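Local coordinates for type VII secretion system protein EssB (Staphylococcus aureus, PDB 4ANN), which is a membrane component of the type VII (Ess) secretion system, probably required for secretion of EsxA and EsxB, represented here by its cytoplasmic part, at residues 70-73 / 74-77. Residues are numbered along the deposited sequence; the frame is centred on the assembly and turned at random.
Sequences TPFD and NIKS
Asp73 and Lys76, three residues apart, run alongside each other with their ends turned in one direction, and in the conformer given a long, weak salt bridge of 3.4 Å joins Asp73 OD1 to Lys76 NZ. Asp73 also has a second conformer, so the bridge may be partial. The lysine chain is fully extended beyond CG and passes the backbone carbonyl of Asp73, with Lys76 CG 3.4 Å from Asp73 O. In the same conformer a water spans the two charges, donating to Asp73 OD1 and accepting from Lys76 NZ at 2.8 Å each, and it sits in plane at the edge of the Phe72 ring.

The backbone bonds illustrate how a 3-10 turn closes. Asn74 N donates to Pro71 O at 3.0 Å, and Ile75 N to Phe72 O at 3.0 Å. A weak bond from Lys76 N to Asp73 O follows. This 3-10 segment, 72-75, follows the edge strand 70-71 of a small antiparallel sheet and leads, through a short loop, toward helix 80-89 in the cytoplasmic part of EssB.

Side-chain packing flanks the turn. Phe72 swings its ring away from its own N (chi1 164°), which sets CE1 3.9 Å from Ile75 CD1 and CE2 near Lys76 CE, both oblique to the ring. Ile75 also packs on Phe112 of the sheet and on Tyr86 and Leu87 of the helix. At the other end, Thr70 CG2 meets Asn74 CB at 3.6 Å, while Asn74 ND2 lies 3.8 Å from Pro71 CD.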
# COMPACT_ATOMS: atom_id res chain seq x y z
N THR A 70 -4.86 -11.73 -2.17
CA THR A 70 -6.21 -11.19 -2.11
C THR A 70 -6.17 -9.69 -2.17
O THR A 70 -5.57 -9.05 -1.32
CB THR A 70 -6.86 -11.64 -0.78
OG1 THR A 70 -6.97 -13.06 -0.78
CG2 THR A 70 -8.22 -11.05 -0.55
N PRO A 71 -6.79 -9.06 -3.17
CA PRO A 71 -6.81 -7.58 -3.20
C PRO A 71 -7.47 -6.98 -1.99
O PRO A 71 -8.46 -7.53 -1.46
CB PRO A 71 -7.64 -7.27 -4.46
CG PRO A 71 -7.53 -8.51 -5.27
CD PRO A 71 -7.49 -9.65 -4.32
N PHE A 72 -7.02 -5.81 -1.58
CA PHE A 72 -7.62 -5.08 -0.46
C PHE A 72 -9.14 -5.01 -0.56
O PHE A 72 -9.83 -5.19 0.42
CB PHE A 72 -7.01 -3.69 -0.36
CG PHE A 72 -7.81 -2.75 0.50
CD1 PHE A 72 -7.72 -2.79 1.89
CD2 PHE A 72 -8.71 -1.86 -0.06
CE1 PHE A 72 -8.52 -1.98 2.69
CE2 PHE A 72 -9.51 -1.05 0.75
CZ PHE A 72 -9.41 -1.11 2.10
N ASP A 73 -9.67 -4.65 -1.73
CA ASP A 73 -11.09 -4.40 -1.80
C ASP A 73 -11.94 -5.62 -1.47
O ASP A 73 -13.13 -5.47 -1.18
CB ASP A 73 -11.50 -3.88 -3.18
CG ASP A 73 -11.12 -2.44 -3.44
OD1 ASP A 73 -10.86 -1.68 -2.53
OD2 ASP A 73 -11.17 -2.14 -4.68
N ASN A 74 -11.34 -6.82 -1.52
CA ASN A 74 -12.10 -8.02 -1.16
C ASN A 74 -12.47 -8.07 0.30
O ASN A 74 -13.37 -8.82 0.69
CB ASN A 74 -11.25 -9.28 -1.51
CG ASN A 74 -11.15 -9.51 -2.98
OD1 ASN A 74 -11.19 -8.57 -3.82
ND2 ASN A 74 -10.96 -10.78 -3.31
N ILE A 75 -11.79 -7.33 1.18
CA ILE A 75 -12.05 -7.43 2.60
C ILE A 75 -13.33 -6.69 3.04
O ILE A 75 -13.77 -6.83 4.15
CB ILE A 75 -10.87 -6.97 3.48
CG1 ILE A 75 -10.71 -5.49 3.62
CG2 ILE A 75 -9.57 -7.65 3.02
CD1 ILE A 75 -9.67 -5.08 4.67
N LYS A 76 -13.91 -5.89 2.15
CA LYS A 76 -15.03 -5.04 2.53
C LYS A 76 -16.26 -5.83 2.95
O LYS A 76 -17.06 -5.34 3.75
CB LYS A 76 -15.37 -4.08 1.40
CG LYS A 76 -14.25 -3.12 1.07
CD LYS A 76 -14.53 -2.15 -0.05
CE LYS A 76 -13.41 -1.24 -0.36
NZ LYS A 76 -13.73 -0.30 -1.45
N SER A 77 -16.40 -7.06 2.45
CA SER A 77 -17.50 -7.92 2.78
C SER A 77 -17.18 -8.90 3.89
O SER A 77 -18.03 -9.76 4.20
CB SER A 77 -17.97 -8.67 1.50
OG SER A 77 -16.91 -9.33 0.84
O HOH W 1 -11.27 1.00 -1.82
O HOH W 2 -15.50 -7.14 -0.72